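Local atomic coordinates of 3-oxosteroid 1-dehydrogenase (Sterolibacterium denitrificans, PDB entry 7P18), a protein that binds FAD and probably oxidises 3-oxosteroids to their 3-oxo-Delta(1) derivatives, passing the hydrogen to an acceptor. Residues T7-V12 / A262-V267; A368-N373 / V491-I496. One frame throughout, in Å; residues are numbered along the deposited sequence.

How the interactions relate
The two contacts lie on opposite sides of the chain's centre, their own centres about 38 Å apart, and share no helix or strand. Interaction 1 is peripheral and only partly buried: strands 10-13 and 265-268 are neighbours in the parallel Rossmann-type sheet, while Y8 and A262 pair in an adjoining mixed sheet; main-chain hydrogen bonds dominate, with a salt bridge at the more exposed outer end. Interaction 2 is buried and nearer the middle: a helix rests on the long strand 486-502 of an antiparallel sheet through a methionine, a tyrosine and one bridging water. FAD relates them, since V12 in interaction 1 ends about 9 Å from the cofactor, whereas I496 in interaction 2 touches it.

Interaction 1: residues T7-V12 / A262-V267; sequences TYDVIV and ARRGVV
R263 and D9 both set CG anti to their own carbonyl carbon, and from there the R263 chain runs extended from CG to NE (chi3 -168°), carrying its guanidinium to the D9 carboxylate. R263 NH1 donates to D9 OD1 at 2.9 Å in a salt bridge. The oxygen lies near the guanidinium plane, but the nitrogen stands above the carboxylate plane, the two planes being 62° apart. T7 CG2 covers one guanidinium face, 3.6 Å from R263 NE and displaced toward the rim. With an alanine in place of D9, R263 would probably lose its ionic mate here and be freer to swing toward solvent.

Next to the salt bridge, Y8 pairs in parallel with A262 in a mixed sheet, and R263 N binds Y8 O at 2.8 Å. The register then slips by one residue, a beta bulge at which both chains turn a corner into the five-stranded parallel sheet of a Rossmann-type FAD-binding fold. Here D9 O takes two donors, R264 N at 2.8 Å and G265 N at 3.1 Å. R264 turns its own charged end to I557 O, while its CG rests against D9 CB. Beyond the bulge, I11 N donates to G265 O and I11 O accepts from V267 N at 3.0 Å, placing V266 beside I11. V10 CG1 meets V267 CG2 at 4.2 Å on one face of the sheet. On the side of I11 and V266, I11 CD1 reaches back across the bulge to A262 CB at 3.9 Å, and I11 and V266 both touch I249 of strand 245-253. Strand 10-13 leads into a glycine-rich turn consistent with the dinucleotide-binding motif of this family. The chemistry thus changes along the pair: an ion pair and a doubly gripped carbonyl fasten the outer end, whereas regular main-chain bonds and aliphatic side chains hold the inner strands beside the cofactor-binding end.

Interaction 2: residues A368-N373 / V491-I496; sequences AAMYEN and VDAGDI. With FAD (flavin-adenine dinucleotide), chain C.
M370 and Y371 of helix 363-377 rest on V491 and A493 of strand 486-502, a long strand that several others pair with in an antiparallel sheet; A493 is the centre of an inverse gamma turn, closed by a weak bond from G494 N to D492 O. M370 points toward the strand, and the bend of its chain at SD (chi3 66°) brings the CE methyl into apolar contact with A493 CB at 4.0 Å. The same methyl lies in van der Waals contact with the backbone, 3.2 Å from V491 O. Y371 approaches A493 obliquely, its ring atom CE2 3.8 Å from A493 CB, and the ring also meets W322.

The polar link is indirect. One water donates to both Y371 OH and A493 O, each at 2.9 Å, so it ties the helix to the turn carbonyl; Y371 OH is also hydrogen-bonded to P287 O.

The third kind is contact with the cofactor, away from the helix. I496, a residue of the FAD pocket, sets CG2 against flavin C9 at 3.6 Å and brings CD1 to 3.4 Å from C1' of the ribityl chain.

Interaction 1: residues T7-V12 / A262-V267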
loop_
_atom_site.group_PDB
_atom_site.type_symbol
_atom_site.label_atom_id
_atom_site.label_comp_id
_atom_site.label_asym_id
_atom_site.label_seq_id
_atom_site.Cartn_x
_atom_site.Cartn_y
_atom_site.Cartn_z
ATOM N N THR A 7 -8.543 -18.099 27.050
ATOM C CA THR A 7 -7.375 -17.383 27.615
ATOM C C THR A 7 -6.127 -17.732 26.820
ATOM O O THR A 7 -5.843 -18.940 26.632
ATOM C CB THR A 7 -7.177 -17.694 29.100
ATOM O OG1 THR A 7 -8.426 -17.449 29.736
ATOM C CG2 THR A 7 -6.127 -16.815 29.732
ATOM N N TYR A 8 -5.419 -16.691 26.376
ATOM C CA TYR A 8 -4.116 -16.801 25.679
ATOM C C TYR A 8 -3.158 -15.795 26.317
ATOM O O TYR A 8 -3.615 -14.845 26.973
ATOM C CB TYR A 8 -4.319 -16.560 24.177
ATOM C CG TYR A 8 -5.324 -17.474 23.517
ATOM C CD1 TYR A 8 -6.685 -17.217 23.578
ATOM C CD2 TYR A 8 -4.912 -18.606 22.836
ATOM C CE1 TYR A 8 -7.607 -18.060 22.978
ATOM C CE2 TYR A 8 -5.819 -19.449 22.219
ATOM C CZ TYR A 8 -7.172 -19.179 22.298
ATOM O OH TYR A 8 -8.059 -20.009 21.684
ATOM N N ASP A 9 -1.859 -15.973 26.092
ATOM C CA ASP A 9 -0.855 -14.940 26.470
ATOM C C ASP A 9 -1.132 -13.683 25.637
ATOM O O ASP A 9 -1.267 -12.571 26.215
ATOM C CB ASP A 9 0.560 -15.490 26.292
ATOM C CG ASP A 9 0.876 -16.608 27.278
ATOM O OD1 ASP A 9 0.251 -16.590 28.346
ATOM O OD2 ASP A 9 1.724 -17.450 26.955
ATOM N N VAL A 10 -1.299 -13.879 24.332
ATOM C CA VAL A 10 -1.393 -12.754 23.354
ATOM C C VAL A 10 -2.634 -12.957 22.463
ATOM O O VAL A 10 -2.768 -14.037 21.861
ATOM C CB VAL A 10 -0.096 -12.670 22.527
ATOM C CG1 VAL A 10 -0.194 -11.600 21.461
ATOM C CG2 VAL A 10 1.119 -12.418 23.418
ATOM N N ILE A 11 -3.486 -11.940 22.379
ATOM C CA ILE A 11 -4.536 -11.912 21.340
ATOM C C ILE A 11 -4.201 -10.805 20.333
ATOM O O ILE A 11 -4.056 -9.647 20.734
ATOM C CB ILE A 11 -5.932 -11.760 21.954
ATOM C CG1 ILE A 11 -6.179 -12.802 23.042
ATOM C CG2 ILE A 11 -6.959 -11.858 20.836
ATOM C CD1 ILE A 11 -7.411 -12.535 23.843
ATOM N N VAL A 12 -4.113 -11.180 19.058
ATOM C CA VAL A 12 -3.823 -10.251 17.925
ATOM C C VAL A 12 -5.134 -9.979 17.200
ATOM O O VAL A 12 -5.761 -10.947 16.742
ATOM C CB VAL A 12 -2.780 -10.856 16.986
ATOM C CG1 VAL A 12 -2.511 -9.968 15.799
ATOM C CG2 VAL A 12 -1.475 -11.179 17.732
ATOM N N ALA A 262 -6.404 -12.003 27.589
ATOM C CA ALA A 262 -4.984 -11.927 27.178
ATOM C C ALA A 262 -4.149 -11.721 28.440
ATOM O O ALA A 262 -4.241 -10.642 29.008
ATOM C CB ALA A 262 -4.768 -10.788 26.194
ATOM N N ARG A 263 -3.409 -12.738 28.858
ATOM C CA ARG A 263 -2.571 -12.662 30.086
ATOM C C ARG A 263 -1.483 -11.589 29.925
ATOM O O ARG A 263 -1.181 -10.916 30.915
ATOM C CB ARG A 263 -1.878 -13.991 30.366
ATOM C CG ARG A 263 -2.831 -15.163 30.532
ATOM C CD ARG A 263 -2.137 -16.315 31.214
ATOM N NE ARG A 263 -2.911 -17.549 31.141
ATOM C CZ ARG A 263 -2.824 -18.454 30.174
ATOM N NH1 ARG A 263 -2.033 -18.275 29.128
ATOM N NH2 ARG A 263 -3.572 -19.539 30.244
ATOM N N ARG A 264 -0.902 -11.459 28.725
ATOM C CA ARG A 264 0.347 -10.679 28.496
ATOM C C ARG A 264 0.075 -9.458 27.612
ATOM O O ARG A 264 0.632 -8.388 27.909
ATOM C CB ARG A 264 1.426 -11.607 27.946
ATOM C CG ARG A 264 1.724 -12.783 28.868
ATOM C CD ARG A 264 2.537 -12.320 30.055
ATOM N NE ARG A 264 3.901 -12.076 29.618
ATOM C CZ ARG A 264 4.805 -13.027 29.387
ATOM N NH1 ARG A 264 4.498 -14.309 29.559
ATOM N NH2 ARG A 264 6.023 -12.691 28.976
ATOM N N GLY A 265 -0.751 -9.576 26.567
ATOM C CA GLY A 265 -0.993 -8.391 25.731
ATOM C C GLY A 265 -1.995 -8.604 24.624
ATOM O O GLY A 265 -2.183 -9.735 24.173
ATOM N N VAL A 266 -2.601 -7.495 24.229
ATOM C CA VAL A 266 -3.498 -7.377 23.053
ATOM C C VAL A 266 -2.765 -6.519 22.036
ATOM O O VAL A 266 -2.414 -5.381 22.394
ATOM C CB VAL A 266 -4.839 -6.736 23.440
ATOM C CG1 VAL A 266 -5.679 -6.373 22.222
ATOM C CG2 VAL A 266 -5.605 -7.636 24.413
ATOM N N VAL A 267 -2.608 -7.041 20.826
ATOM C CA VAL A 267 -1.980 -6.293 19.707
ATOM C C VAL A 267 -3.088 -5.883 18.736
ATOM O O VAL A 267 -3.699 -6.792 18.130
ATOM C CB VAL A 267 -0.905 -7.123 19.007
ATOM C CG1 VAL A 267 -0.246 -6.334 17.878
ATOM C CG2 VAL A 267 0.119 -7.629 20.008
#

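Interaction 2: residues A368-N373 / V491-I496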
loop_
_atom_site.group_PDB
_atom_site.type_symbol
_atom_site.label_atom_id
_atom_site.label_comp_id
_atom_site.label_asym_id
_atom_site.label_seq_id
_atom_site.Cartn_x
_atom_site.Cartn_y
_atom_site.Cartn_z
ATOM N N ALA A 368 -1.932 14.706 -1.864
ATOM C CA ALA A 368 -1.843 15.962 -1.097
ATOM C C ALA A 368 -1.939 17.156 -2.043
ATOM O O ALA A 368 -2.606 18.136 -1.683
ATOM C CB ALA A 368 -0.574 16.015 -0.292
ATOM N N ALA A 369 -1.332 17.077 -3.228
ATOM C CA ALA A 369 -1.313 18.179 -4.200
ATOM C C ALA A 369 -2.716 18.351 -4.792
ATOM O O ALA A 369 -3.027 19.493 -5.151
ATOM C CB ALA A 369 -0.291 17.929 -5.291
ATOM N N MET A 370 -3.487 17.279 -4.951
ATOM C CA MET A 370 -4.903 17.387 -5.455
ATOM C C MET A 370 -5.694 18.266 -4.465
ATOM O O MET A 370 -6.354 19.233 -4.892
ATOM C CB MET A 370 -5.563 16.019 -5.594
ATOM C CG MET A 370 -4.983 15.161 -6.713
ATOM S SD MET A 370 -5.638 13.542 -6.763
ATOM C CE MET A 370 -7.360 13.820 -7.190
ATOM N N TYR A 371 -5.556 18.005 -3.171
ATOM C CA TYR A 371 -6.254 18.801 -2.117
ATOM C C TYR A 371 -5.715 20.221 -2.122
ATOM O O TYR A 371 -6.498 21.189 -1.994
ATOM C CB TYR A 371 -6.187 18.118 -0.754
ATOM C CG TYR A 371 -7.173 16.999 -0.568
ATOM C CD1 TYR A 371 -8.533 17.252 -0.394
ATOM C CD2 TYR A 371 -6.781 15.674 -0.629
ATOM C CE1 TYR A 371 -9.445 16.220 -0.230
ATOM C CE2 TYR A 371 -7.669 14.635 -0.451
ATOM C CZ TYR A 371 -9.021 14.908 -0.292
ATOM O OH TYR A 371 -9.867 13.874 -0.113
ATOM N N GLU A 372 -4.411 20.394 -2.268
ATOM C CA GLU A 372 -3.800 21.740 -2.237
ATOM C C GLU A 372 -4.328 22.552 -3.420
ATOM O O GLU A 372 -4.732 23.736 -3.212
ATOM C CB GLU A 372 -2.274 21.659 -2.244
ATOM C CG GLU A 372 -1.598 22.966 -1.915
ATOM C CD GLU A 372 -1.521 24.002 -3.021
ATOM O OE1 GLU A 372 -1.667 23.615 -4.224
ATOM O OE2 GLU A 372 -1.320 25.212 -2.679
ATOM N N ASN A 373 -4.354 21.984 -4.628
ATOM C CA ASN A 373 -4.870 22.742 -5.802
ATOM C C ASN A 373 -6.400 22.923 -5.702
ATOM O O ASN A 373 -6.881 23.976 -6.121
ATOM C CB ASN A 373 -4.493 22.100 -7.123
ATOM C CG ASN A 373 -4.855 23.016 -8.267
ATOM O OD1 ASN A 373 -5.878 22.826 -8.900
ATOM N ND2 ASN A 373 -4.045 24.035 -8.477
ATOM N N VAL A 491 -9.313 10.865 -12.192
ATOM C CA VAL A 491 -8.415 10.519 -11.063
ATOM C C VAL A 491 -9.045 11.036 -9.752
ATOM O O VAL A 491 -9.051 12.260 -9.478
ATOM C CB VAL A 491 -7.005 11.064 -11.335
ATOM C CG1 VAL A 491 -6.141 10.768 -10.174
ATOM C CG2 VAL A 491 -6.386 10.410 -12.569
ATOM N N ASP A 492 -9.524 10.108 -8.956
ATOM C CA ASP A 492 -10.105 10.429 -7.631
ATOM C C ASP A 492 -8.987 10.549 -6.590
ATOM O O ASP A 492 -7.904 9.918 -6.772
ATOM C CB ASP A 492 -11.117 9.356 -7.241
ATOM C CG ASP A 492 -12.455 9.520 -7.952
ATOM O OD1 ASP A 492 -12.922 10.649 -7.993
ATOM O OD2 ASP A 492 -12.979 8.495 -8.461
ATOM N N ALA A 493 -9.216 11.305 -5.525
ATOM C CA ALA A 493 -8.260 11.345 -4.376
ATOM C C ALA A 493 -8.468 10.084 -3.561
ATOM O O ALA A 493 -9.179 10.161 -2.527
ATOM C CB ALA A 493 -8.490 12.596 -3.544
ATOM N N GLY A 494 -7.965 8.955 -4.062
ATOM C CA GLY A 494 -8.042 7.642 -3.423
ATOM C C GLY A 494 -7.032 7.477 -2.288
ATOM O O GLY A 494 -6.343 8.436 -1.940
ATOM N N ASP A 495 -6.999 6.283 -1.730
ATOM C CA ASP A 495 -6.121 5.914 -0.611
ATOM C C ASP A 495 -5.906 4.407 -0.639
ATOM O O ASP A 495 -6.691 3.670 -1.236
ATOM C CB ASP A 495 -6.721 6.374 0.729
ATOM C CG ASP A 495 -7.981 5.609 1.080
ATOM O OD1 ASP A 495 -7.873 4.403 1.393
ATOM O OD2 ASP A 495 -9.070 6.211 0.878
ATOM N N ILE A 496 -4.847 3.979 0.022
ATOM C CA ILE A 496 -4.534 2.585 0.353
ATOM C C ILE A 496 -4.644 2.387 1.867
ATOM O O ILE A 496 -4.088 1.406 2.377
ATOM C CB ILE A 496 -3.148 2.229 -0.243
ATOM C CG1 ILE A 496 -1.997 3.054 0.345
ATOM C CG2 ILE A 496 -3.220 2.397 -1.756
ATOM C CD1 ILE A 496 -0.621 2.742 -0.274
HETATM P PA FAD C . -4.674 -4.648 6.718
HETATM O O1A FAD C . -3.630 -5.290 5.877
HETATM O O2A FAD C . -5.821 -4.100 5.912
HETATM O O5B FAD C . -5.179 -5.736 7.753
HETATM C C5B FAD C . -6.194 -5.360 8.721
HETATM C C4B FAD C . -7.081 -6.547 8.949
HETATM O O4B FAD C . -7.874 -6.315 10.145
HETATM C C3B FAD C . -8.084 -6.860 7.820
HETATM O O3B FAD C . -8.022 -8.232 7.443
HETATM C C2B FAD C . -9.435 -6.475 8.427
HETATM O O2B FAD C . -10.529 -7.153 7.824
HETATM C C1B FAD C . -9.193 -6.734 9.914
HETATM N N9A FAD C . -10.104 -6.029 10.817
HETATM C C8A FAD C . -10.680 -4.799 10.672
HETATM N N7A FAD C . -11.540 -4.518 11.647
HETATM C C5A FAD C . -11.475 -5.617 12.495
HETATM C C6A FAD C . -12.131 -5.929 13.706
HETATM N N6A FAD C . -13.071 -5.165 14.274
HETATM N N1A FAD C . -11.831 -7.112 14.283
HETATM C C2A FAD C . -10.927 -7.899 13.694
HETATM N N3A FAD C . -10.302 -7.748 12.521
HETATM C C4A FAD C . -10.607 -6.552 11.984
HETATM N N1 FAD C . 2.149 -0.658 1.297
HETATM C C2 FAD C . 3.461 -0.987 1.320
HETATM O O2 FAD C . 4.190 -0.636 2.266
HETATM N N3 FAD C . 4.016 -1.723 0.352
HETATM C C4 FAD C . 3.383 -1.957 -0.851
HETATM O O4 FAD C . 3.908 -2.729 -1.647
HETATM C C4X FAD C . 2.010 -1.604 -0.947
HETATM N N5 FAD C . 1.353 -1.846 -2.069
HETATM C C5X FAD C . 0.008 -1.561 -2.094
HETATM C C6 FAD C . -0.741 -1.897 -3.246
HETATM C C7 FAD C . -2.122 -1.760 -3.280
HETATM C C7M FAD C . -2.909 -2.156 -4.512
HETATM C C8 FAD C . -2.792 -1.329 -2.121
HETATM C C8M FAD C . -4.305 -1.196 -2.118
HETATM C C9 FAD C . -2.066 -0.918 -1.021
HETATM C C9A FAD C . -0.668 -1.072 -0.954
HETATM N N10 FAD C . 0.094 -0.683 0.159
HETATM C C10 FAD C . 1.454 -0.963 0.214
HETATM C "C1'" FAD C . -0.558 -0.222 1.390
HETATM C "C2'" FAD C . -0.722 -1.409 2.365
HETATM O "O2'" FAD C . -1.392 -2.520 1.770
HETATM C "C3'" FAD C . -1.448 -1.018 3.664
HETATM O "O3'" FAD C . -1.051 0.275 4.124
HETATM C "C4'" FAD C . -1.246 -2.075 4.730
HETATM O "O4'" FAD C . -1.638 -3.326 4.183
HETATM C "C5'" FAD C . -2.002 -1.810 6.015
HETATM O "O5'" FAD C . -1.775 -2.958 6.855
HETATM P P FAD C . -2.619 -3.149 8.188
HETATM O O1P FAD C . -2.110 -4.423 8.712
HETATM O O2P FAD C . -2.684 -1.936 9.002
HETATM O O3P FAD C . -4.132 -3.425 7.627
HETATM O O HOH W 1 -10.572 11.085 -0.213
#